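Local coordinates for oxygenase-reductase (Streptomyces fradiae, PDB 4OSP), which acts as the urdamycin C-6 ketoreductase through its C-terminal short-chain dehydrogenase/reductase domain, which binds NADP and the angucyclinone rabelomycin, at residues R49-A54 with S70-L75; T194-G199 with T250-D255; G113-E118 with N164-A169; L75-D80 with F124-A129. All coordinates share one frame; numbering follows the deposited sequence.

Interaction 1. Residues R49-A54 with S70-L75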
# COMPACT_ATOMS: atom_id res chain seq x y z
N ARG B 49 0.82 -19.02 -30.46
CA ARG B 49 1.26 -19.68 -31.71
C ARG B 49 1.33 -21.20 -31.64
O ARG B 49 0.88 -21.90 -32.56
CB ARG B 49 2.63 -19.14 -32.16
CG ARG B 49 2.59 -17.80 -32.89
CD ARG B 49 3.97 -17.16 -32.91
NE ARG B 49 4.63 -17.21 -31.60
CZ ARG B 49 4.51 -16.28 -30.65
NH1 ARG B 49 3.76 -15.21 -30.85
NH2 ARG B 49 5.15 -16.43 -29.49
N ASN B 50 1.91 -21.72 -30.57
CA ASN B 50 2.19 -23.14 -30.46
C ASN B 50 0.94 -23.99 -30.15
O ASN B 50 0.54 -24.13 -28.99
CB ASN B 50 3.29 -23.38 -29.42
CG ASN B 50 3.95 -24.74 -29.55
OD1 ASN B 50 3.62 -25.52 -30.45
ND2 ASN B 50 4.87 -25.03 -28.64
N ARG B 51 0.35 -24.55 -31.21
CA ARG B 51 -0.86 -25.39 -31.09
C ARG B 51 -0.61 -26.71 -30.35
O ARG B 51 -1.48 -27.19 -29.63
CB ARG B 51 -1.46 -25.65 -32.49
CG ARG B 51 -2.60 -26.67 -32.53
CD ARG B 51 -3.89 -26.15 -31.90
NE ARG B 51 -4.61 -25.21 -32.76
CZ ARG B 51 -5.78 -24.64 -32.46
NH1 ARG B 51 -6.39 -24.92 -31.31
NH2 ARG B 51 -6.35 -23.80 -33.31
N GLU B 52 0.58 -27.28 -30.53
CA GLU B 52 0.94 -28.55 -29.91
C GLU B 52 1.00 -28.46 -28.39
O GLU B 52 0.43 -29.30 -27.68
CB GLU B 52 2.28 -29.08 -30.45
CG GLU B 52 2.16 -29.90 -31.73
CD GLU B 52 1.99 -29.05 -32.97
OE1 GLU B 52 2.44 -27.88 -32.98
OE2 GLU B 52 1.40 -29.55 -33.95
N ALA B 53 1.71 -27.44 -27.89
CA ALA B 53 1.86 -27.24 -26.45
C ALA B 53 0.50 -27.02 -25.79
O ALA B 53 0.27 -27.47 -24.66
CB ALA B 53 2.78 -26.09 -26.16
N ALA B 54 -0.40 -26.34 -26.50
CA ALA B 54 -1.74 -26.10 -25.99
C ALA B 54 -2.54 -27.41 -25.91
O ALA B 54 -3.25 -27.66 -24.94
CB ALA B 54 -2.46 -25.08 -26.85
N SER B 70 -8.25 -26.21 -26.81
CA SER B 70 -7.26 -25.19 -27.12
C SER B 70 -7.82 -24.05 -27.99
O SER B 70 -8.82 -24.20 -28.70
CB SER B 70 -6.00 -25.81 -27.75
OG SER B 70 -6.28 -26.41 -28.99
N VAL B 71 -7.18 -22.90 -27.88
CA VAL B 71 -7.57 -21.70 -28.60
C VAL B 71 -6.30 -20.99 -29.05
O VAL B 71 -5.43 -20.66 -28.24
CB VAL B 71 -8.42 -20.77 -27.71
CG1 VAL B 71 -8.42 -19.35 -28.24
CG2 VAL B 71 -9.85 -21.31 -27.60
N LEU B 72 -6.18 -20.77 -30.36
CA LEU B 72 -5.03 -20.10 -30.94
C LEU B 72 -5.38 -18.65 -31.25
O LEU B 72 -6.38 -18.38 -31.91
CB LEU B 72 -4.60 -20.83 -32.21
CG LEU B 72 -3.13 -20.74 -32.67
CD1 LEU B 72 -2.18 -21.06 -31.53
CD2 LEU B 72 -2.89 -21.68 -33.85
N ALA B 73 -4.56 -17.72 -30.76
CA ALA B 73 -4.71 -16.31 -31.11
C ALA B 73 -3.51 -15.52 -30.63
O ALA B 73 -3.27 -15.41 -29.43
CB ALA B 73 -5.98 -15.74 -30.52
N GLU B 74 -2.74 -14.98 -31.58
CA GLU B 74 -1.58 -14.18 -31.24
C GLU B 74 -2.01 -12.87 -30.60
O GLU B 74 -2.75 -12.09 -31.21
CB GLU B 74 -0.74 -13.90 -32.49
CG GLU B 74 0.67 -13.40 -32.19
CD GLU B 74 1.44 -12.96 -33.42
OE1 GLU B 74 1.06 -13.35 -34.55
OE2 GLU B 74 2.43 -12.21 -33.26
N LEU B 75 -1.55 -12.63 -29.38
CA LEU B 75 -1.86 -11.39 -28.67
C LEU B 75 -0.89 -10.28 -29.02
O LEU B 75 0.30 -10.52 -29.27
CB LEU B 75 -1.85 -11.63 -27.17
CG LEU B 75 -2.86 -12.65 -26.67
CD1 LEU B 75 -2.85 -12.68 -25.15
CD2 LEU B 75 -4.25 -12.35 -27.23
O HOH W 1 -8.48 -22.08 -31.99
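Arg49 brings the edge of its guanidinium to Glu74 in the loop that follows strand 67-72, NH1 3.8 Å from Glu74 CG. The Glu74 carboxylate, turned 87° from the guanidinium plane, lies beyond salt-bridge range (NH1 to OE2 4.1 Å), and any attraction is probably weak. The same arginine's carbonyl packs on Leu72, O 3.3 Å from CD1. Asn50, at the N-cap, leads into helix 51-63.

Arg51 makes the main polar link. Its CG stands opposite the backbone N (chi1 171°), and two further bends fold the chain back onto the strand. NH1 donates to Ser70 OG at 2.8 Å, with the hydroxyl in the guanidinium plane, while Leu72 CB lies 3.6 Å above the plane, toward the rim of one face. NH2 reaches Leu72 N through a water that accepts from both. Ser70 OG also bonds to Asp55 OD1, so a hydroxyl, able to serve both arginine and acid, suits this place. One turn on, short Ala54 lets helix and strand close up, CB to Ser70 CB 3.7 Å. This is the packing of a beta-alpha-beta unit of the Rossmann fold, whose second strand runs out into the NADP-binding residues Glu74 and Leu75.

Interaction 2. Residues T194-G199 with T250-D255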
# COMPACT_ATOMS: atom_id res chain seq x y z
N THR B 194 -16.16 -10.54 -8.99
CA THR B 194 -14.93 -10.10 -8.32
C THR B 194 -13.80 -9.94 -9.32
O THR B 194 -13.75 -10.65 -10.33
CB THR B 194 -14.48 -11.06 -7.19
OG1 THR B 194 -13.89 -12.23 -7.76
CG2 THR B 194 -15.66 -11.44 -6.28
N VAL B 195 -12.91 -8.99 -9.04
CA VAL B 195 -11.77 -8.70 -9.89
C VAL B 195 -10.55 -8.56 -8.97
O VAL B 195 -10.51 -7.69 -8.10
CB VAL B 195 -11.97 -7.39 -10.71
CG1 VAL B 195 -10.95 -7.29 -11.83
CG2 VAL B 195 -13.38 -7.30 -11.29
N ASN B 196 -9.59 -9.46 -9.12
CA ASN B 196 -8.41 -9.46 -8.27
C ASN B 196 -7.12 -9.66 -9.05
O ASN B 196 -7.13 -10.12 -10.20
CB ASN B 196 -8.54 -10.52 -7.18
CG ASN B 196 -9.60 -10.18 -6.15
OD1 ASN B 196 -9.43 -9.28 -5.32
ND2 ASN B 196 -10.71 -10.91 -6.20
N SER B 197 -6.01 -9.29 -8.43
CA SER B 197 -4.68 -9.48 -9.00
C SER B 197 -3.93 -10.51 -8.16
O SER B 197 -4.14 -10.60 -6.95
CB SER B 197 -3.90 -8.17 -8.99
OG SER B 197 -4.26 -7.35 -10.08
N VAL B 198 -3.11 -11.31 -8.82
CA VAL B 198 -2.23 -12.25 -8.14
C VAL B 198 -0.80 -11.95 -8.60
O VAL B 198 -0.53 -11.87 -9.80
CB VAL B 198 -2.60 -13.72 -8.50
CG1 VAL B 198 -1.64 -14.68 -7.80
CG2 VAL B 198 -4.04 -14.03 -8.10
N GLY B 199 0.09 -11.73 -7.64
CA GLY B 199 1.48 -11.38 -7.94
C GLY B 199 2.44 -12.51 -7.62
O GLY B 199 2.65 -12.85 -6.46
N THR B 250 -12.48 -8.58 -3.41
CA THR B 250 -12.40 -7.94 -4.71
C THR B 250 -11.54 -6.67 -4.72
O THR B 250 -11.35 -6.03 -3.68
CB THR B 250 -13.79 -7.66 -5.31
OG1 THR B 250 -13.65 -7.36 -6.71
CG2 THR B 250 -14.46 -6.51 -4.59
N GLY B 251 -11.00 -6.33 -5.88
CA GLY B 251 -10.16 -5.15 -6.02
C GLY B 251 -8.80 -5.26 -5.35
O GLY B 251 -8.09 -4.27 -5.22
N SER B 252 -8.43 -6.47 -4.93
CA SER B 252 -7.22 -6.63 -4.13
C SER B 252 -6.11 -7.34 -4.88
O SER B 252 -6.29 -7.79 -6.01
CB SER B 252 -7.54 -7.35 -2.81
OG SER B 252 -7.79 -8.72 -3.04
N TYR B 253 -4.95 -7.42 -4.23
CA TYR B 253 -3.74 -7.99 -4.80
C TYR B 253 -3.28 -9.13 -3.87
O TYR B 253 -3.03 -8.90 -2.69
CB TYR B 253 -2.68 -6.89 -4.93
CG TYR B 253 -1.30 -7.34 -5.41
CD1 TYR B 253 -0.37 -7.86 -4.50
CD2 TYR B 253 -0.91 -7.21 -6.77
CE1 TYR B 253 0.89 -8.26 -4.92
CE2 TYR B 253 0.35 -7.63 -7.19
CZ TYR B 253 1.25 -8.16 -6.26
OH TYR B 253 2.51 -8.56 -6.65
N LEU B 254 -3.23 -10.35 -4.38
CA LEU B 254 -2.74 -11.48 -3.60
C LEU B 254 -1.26 -11.73 -3.82
O LEU B 254 -0.78 -11.81 -4.95
CB LEU B 254 -3.57 -12.74 -3.87
CG LEU B 254 -4.85 -12.73 -3.04
CD1 LEU B 254 -5.97 -12.06 -3.81
CD2 LEU B 254 -5.26 -14.12 -2.59
N ASP B 255 -0.52 -11.84 -2.72
CA ASP B 255 0.92 -11.92 -2.77
C ASP B 255 1.36 -13.38 -2.76
O ASP B 255 1.72 -13.94 -1.72
CB ASP B 255 1.52 -11.15 -1.59
CG ASP B 255 3.02 -11.24 -1.53
OD1 ASP B 255 3.67 -11.63 -2.53
OD2 ASP B 255 3.57 -10.91 -0.46
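Ser197 and Leu254 stand at the heart of a parallel strand pairing: Leu254 N donates to Ser197 O at 2.7 Å, and Ser197 N donates to Ser252 O. The ladder goes on to Gly199 N, which gives a nearly straight bond (175°) to Leu254 O. Toward residue 250, side-chain groups join the backbone bonds. Thr250 OG1 accepts from Val195 N at 2.9 Å, and Gly251, whose positive phi its lack of a side chain makes easy, gives its N-H to Val195 O.

Asn196 extends this network. With CG beside its own backbone N (chi1 -69°), the amide reaches across so that OD1 receives Ser252 N at 3.0 Å and Ser252 OG at 2.9 Å from opposite faces of its plane, while ND2 bonds to Ile249 O. Tyr253 lays one ring face over Gly199 N, and because Gly199 has no side chain, OH can come to 3.3 Å from Gly199 CA.

Farther out, Arg161 makes a cation-pi contact with the Tyr253 ring, and Thr181 and Asp178 of helix 168-187 hydrogen-bond Ser197 OG. Leu254 packs on helix 231-242 and on Ile249 of the second subunit. Asn196 is thus a buried amide whose oxygen and nitrogen both meet polar groups of residues 249-252, so that its burial is paid for by hydrogen bonds.

Interaction 3. Residues G113-E118 with N164-A169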
# COMPACT_ATOMS: atom_id res chain seq x y z
N GLY B 113 13.61 -7.87 -21.36
CA GLY B 113 14.98 -8.39 -21.34
C GLY B 113 16.00 -7.45 -21.98
O GLY B 113 16.77 -7.86 -22.84
N VAL B 114 15.98 -6.19 -21.54
CA VAL B 114 16.84 -5.14 -22.09
C VAL B 114 17.07 -4.05 -21.02
O VAL B 114 16.17 -3.77 -20.21
CB VAL B 114 16.23 -4.56 -23.40
CG1 VAL B 114 16.44 -3.06 -23.51
CG2 VAL B 114 16.78 -5.27 -24.63
N ALA B 115 18.27 -3.47 -21.00
CA ALA B 115 18.58 -2.33 -20.13
C ALA B 115 17.73 -1.11 -20.51
O ALA B 115 17.39 -0.94 -21.69
CB ALA B 115 20.06 -1.99 -20.21
N PRO B 116 17.39 -0.25 -19.52
CA PRO B 116 16.50 0.89 -19.79
C PRO B 116 17.00 1.80 -20.92
O PRO B 116 16.21 2.56 -21.51
CB PRO B 116 16.46 1.66 -18.45
CG PRO B 116 17.51 1.04 -17.59
CD PRO B 116 17.74 -0.35 -18.09
N GLU B 117 18.29 1.70 -21.24
CA GLU B 117 18.87 2.53 -22.29
C GLU B 117 18.66 1.94 -23.69
O GLU B 117 18.61 2.69 -24.67
CB GLU B 117 20.36 2.78 -22.02
CG GLU B 117 20.62 3.87 -20.99
CD GLU B 117 20.67 3.34 -19.55
OE1 GLU B 117 20.63 2.11 -19.36
OE2 GLU B 117 20.77 4.17 -18.62
N GLU B 118 18.50 0.62 -23.77
CA GLU B 118 18.34 -0.08 -25.05
C GLU B 118 16.89 -0.20 -25.52
O GLU B 118 16.63 -0.70 -26.60
CB GLU B 118 18.94 -1.49 -24.99
CG GLU B 118 20.42 -1.56 -24.63
CD GLU B 118 20.86 -2.97 -24.27
OE1 GLU B 118 20.00 -3.78 -23.84
OE2 GLU B 118 22.06 -3.28 -24.41
N ASN B 164 13.57 -3.19 -10.21
CA ASN B 164 14.42 -3.95 -11.12
C ASN B 164 14.46 -3.25 -12.47
O ASN B 164 13.61 -3.50 -13.33
CB ASN B 164 13.91 -5.40 -11.26
CG ASN B 164 14.93 -6.31 -11.94
OD1 ASN B 164 15.75 -5.87 -12.74
ND2 ASN B 164 14.86 -7.60 -11.62
N PRO B 165 15.45 -2.36 -12.67
CA PRO B 165 15.55 -1.54 -13.88
C PRO B 165 15.68 -2.36 -15.16
O PRO B 165 15.36 -1.87 -16.24
CB PRO B 165 16.83 -0.72 -13.65
CG PRO B 165 17.07 -0.77 -12.18
CD PRO B 165 16.56 -2.10 -11.73
N GLN B 166 16.12 -3.62 -15.02
CA GLN B 166 16.30 -4.52 -16.16
C GLN B 166 14.99 -4.83 -16.90
O GLN B 166 15.01 -5.24 -18.07
CB GLN B 166 16.98 -5.81 -15.70
CG GLN B 166 17.44 -6.74 -16.83
CD GLN B 166 18.20 -6.01 -17.93
OE1 GLN B 166 18.95 -5.06 -17.68
NE2 GLN B 166 18.00 -6.46 -19.17
N GLU B 167 13.86 -4.64 -16.22
CA GLU B 167 12.57 -5.01 -16.77
C GLU B 167 11.56 -3.89 -16.53
O GLU B 167 10.38 -4.14 -16.27
CB GLU B 167 12.12 -6.33 -16.15
CG GLU B 167 11.53 -7.33 -17.14
CD GLU B 167 12.29 -7.38 -18.45
OE1 GLU B 167 13.15 -8.27 -18.60
OE2 GLU B 167 12.03 -6.53 -19.32
N VAL B 168 12.03 -2.65 -16.63
CA VAL B 168 11.22 -1.49 -16.25
C VAL B 168 9.97 -1.33 -17.13
O VAL B 168 8.86 -1.15 -16.63
CB VAL B 168 12.06 -0.18 -16.18
CG1 VAL B 168 12.81 0.07 -17.49
CG2 VAL B 168 11.19 1.01 -15.81
N ALA B 169 10.16 -1.42 -18.45
CA ALA B 169 9.05 -1.32 -19.38
C ALA B 169 7.98 -2.39 -19.09
O ALA B 169 6.78 -2.11 -19.14
CB ALA B 169 9.55 -1.42 -20.81
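Pro116 fills the tightly packed end of this contact. Its CB lies 4.1 Å from Val168 CG1 at the start of helix 168-187, and its CD rests 3.4 Å from Pro165 O. Rigid, compact rings suit this close packing, in which Pro116 is buried and Pro165 partly so. The third subunit shares it: His187 of that chain packs on both prolines, and its His183 on Val168.

The other end is more open and more polar. In Gln166, exposed to solvent, chi1 near 180° (-170°) sends the chain away from its own N, and a bend at the next torsion carries the amide alongside the 113-115 backbone. There NE2 faces Val114 N at 3.1 Å, donor against donor, so the proximity is packing and not a bond. Glu167, at the N-cap position of the helix, supplies the polar grip instead. Its OE1 accepts Gly113 N at 2.8 Å through the syn lone pair, and OE2 takes a weak share of the same N-H. OE2 is also hydrogen-bonded to Gly112 N. One carboxylate thus gathers two successive backbone N-H groups, consistent with a negatively charged Glu167 holding that glycine-containing loop against the helix start.

Interaction 4. Residues L75-D80 with F124-A129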
# COMPACT_ATOMS: atom_id res chain seq x y z
N LEU B 75 -1.55 -12.63 -29.38
CA LEU B 75 -1.86 -11.39 -28.67
C LEU B 75 -0.89 -10.28 -29.02
O LEU B 75 0.30 -10.52 -29.27
CB LEU B 75 -1.85 -11.63 -27.17
CG LEU B 75 -2.86 -12.65 -26.67
CD1 LEU B 75 -2.85 -12.68 -25.15
CD2 LEU B 75 -4.25 -12.35 -27.23
N GLY B 76 -1.40 -9.05 -29.03
CA GLY B 76 -0.57 -7.87 -29.26
C GLY B 76 -0.48 -7.42 -30.70
O GLY B 76 0.27 -6.49 -31.01
N VAL B 77 -1.23 -8.06 -31.59
CA VAL B 77 -1.30 -7.65 -32.99
C VAL B 77 -2.76 -7.35 -33.36
O VAL B 77 -3.67 -7.84 -32.69
CB VAL B 77 -0.72 -8.71 -33.96
CG1 VAL B 77 0.74 -9.01 -33.65
CG2 VAL B 77 -1.56 -9.99 -33.95
N PRO B 78 -2.99 -6.56 -34.43
CA PRO B 78 -4.36 -6.22 -34.82
C PRO B 78 -5.23 -7.46 -35.08
O PRO B 78 -4.84 -8.37 -35.82
CB PRO B 78 -4.16 -5.40 -36.10
CG PRO B 78 -2.81 -4.79 -35.94
CD PRO B 78 -1.99 -5.87 -35.28
N GLY B 79 -6.40 -7.50 -34.43
CA GLY B 79 -7.32 -8.61 -34.56
C GLY B 79 -7.16 -9.69 -33.51
O GLY B 79 -7.82 -10.72 -33.58
N ASP B 80 -6.29 -9.45 -32.52
CA ASP B 80 -6.03 -10.43 -31.47
C ASP B 80 -7.26 -10.78 -30.63
O ASP B 80 -7.53 -11.96 -30.40
CB ASP B 80 -4.85 -10.03 -30.57
CG ASP B 80 -5.02 -8.64 -29.92
OD1 ASP B 80 -6.13 -8.05 -29.97
OD2 ASP B 80 -4.01 -8.15 -29.34
N PHE B 124 8.61 -0.97 -26.77
CA PHE B 124 7.69 -0.39 -25.81
C PHE B 124 6.25 -0.68 -26.28
O PHE B 124 5.44 -1.23 -25.51
CB PHE B 124 7.92 1.12 -25.66
CG PHE B 124 7.12 1.75 -24.55
CD1 PHE B 124 7.63 1.81 -23.25
CD2 PHE B 124 5.86 2.28 -24.79
CE1 PHE B 124 6.89 2.38 -22.22
CE2 PHE B 124 5.12 2.85 -23.77
CZ PHE B 124 5.64 2.91 -22.48
N ASP B 125 5.97 -0.33 -27.53
CA ASP B 125 4.69 -0.63 -28.17
C ASP B 125 4.34 -2.11 -28.04
O ASP B 125 3.19 -2.46 -27.74
CB ASP B 125 4.74 -0.24 -29.65
CG ASP B 125 4.75 1.26 -29.86
OD1 ASP B 125 4.65 2.01 -28.88
OD2 ASP B 125 4.87 1.70 -31.02
N ARG B 126 5.33 -2.98 -28.23
CA ARG B 126 5.11 -4.42 -28.22
C ARG B 126 4.67 -4.88 -26.82
O ARG B 126 3.70 -5.63 -26.69
CB ARG B 126 6.38 -5.16 -28.68
CG ARG B 126 6.39 -6.66 -28.40
CD ARG B 126 6.03 -7.48 -29.64
NE ARG B 126 5.20 -8.64 -29.32
CZ ARG B 126 4.29 -9.16 -30.15
NH1 ARG B 126 4.09 -8.64 -31.35
NH2 ARG B 126 3.57 -10.22 -29.77
N LEU B 127 5.38 -4.43 -25.79
CA LEU B 127 5.07 -4.80 -24.42
C LEU B 127 3.70 -4.29 -23.98
O LEU B 127 2.95 -5.01 -23.31
CB LEU B 127 6.15 -4.30 -23.46
CG LEU B 127 7.54 -4.95 -23.59
CD1 LEU B 127 8.64 -3.94 -23.27
CD2 LEU B 127 7.67 -6.17 -22.71
N VAL B 128 3.37 -3.05 -24.34
CA VAL B 128 2.07 -2.46 -24.05
C VAL B 128 0.96 -3.29 -24.70
O VAL B 128 0.05 -3.77 -24.01
CB VAL B 128 1.98 -1.00 -24.56
CG1 VAL B 128 0.54 -0.51 -24.56
CG2 VAL B 128 2.86 -0.09 -23.71
N ALA B 129 1.08 -3.48 -26.02
CA ALA B 129 0.10 -4.21 -26.82
C ALA B 129 -0.25 -5.55 -26.22
O ALA B 129 -1.43 -5.94 -26.19
CB ALA B 129 0.61 -4.38 -28.25
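Gly76 and Ala129 bring their backbones together, with CA atoms 4.4 Å apart, where the loop after strand 67-72 of the Rossmann fold meets helix 121-142. The loop makes a type II beta turn from Val77 to Asp80, closed by Asp80 N on Val77 O at 3.1 Å. Pro78 and Gly79 fill its two central places in the classical way: the proline ring fixes the first phi near -60°, and Gly79 readily takes the positive phi (93°) needed at the second. Gly76 has a positive phi as well, at which a side chain would be jammed against the carbonyl O of Leu75.

Asp80, at the start of helix 80-96, braces the loop from within. Its OD2 accepts Gly76 N at 2.8 Å through the anti lone pair, so the carboxylate holds Gly76 in the bend that presents its carbonyl to the helix. The small methyl of Ala129 packs against that carbonyl, CB 3.5 Å from Gly76 O.

Leu75 and Arg126 both belong to the NADP-binding site, so the contact draws two parts of that site together. Helix 121-142 meanwhile turns Phe124 and Asp125 to the third subunit, where Phe124 meets Phe137 edge-to-face and Asp125 forms a salt bridge with Lys133. Arg126 reaches from the helix to the loop, side by side with Val77, its chain bending at chi2 and chi3 on the way. Its NH2 arrives 3.3 Å from Leu75 O, and Val77 CG1 lies at the guanidinium edge, 4.1 Å from NH1.

Overall arrangement
Interactions 1 and 2 reach the same parallel sheet on opposite sides of the chain's centre, with their centres 26 Å apart. Interaction 1 comes first along the chain and passes directly into interaction 4 through the shared Leu75; their centres are 16 Å apart. Interactions 3 and 4 alternate in sequence and touch where Ala169 of helix 168-187 packs on Leu127 of helix 121-142, and both face the third subunit. Helix 168-187 then leads to strand 194-204 of interaction 2, which borders the second subunit. The coenzyme-binding residues of interactions 1 and 4 are thus built into the same framework that carries the subunit interfaces.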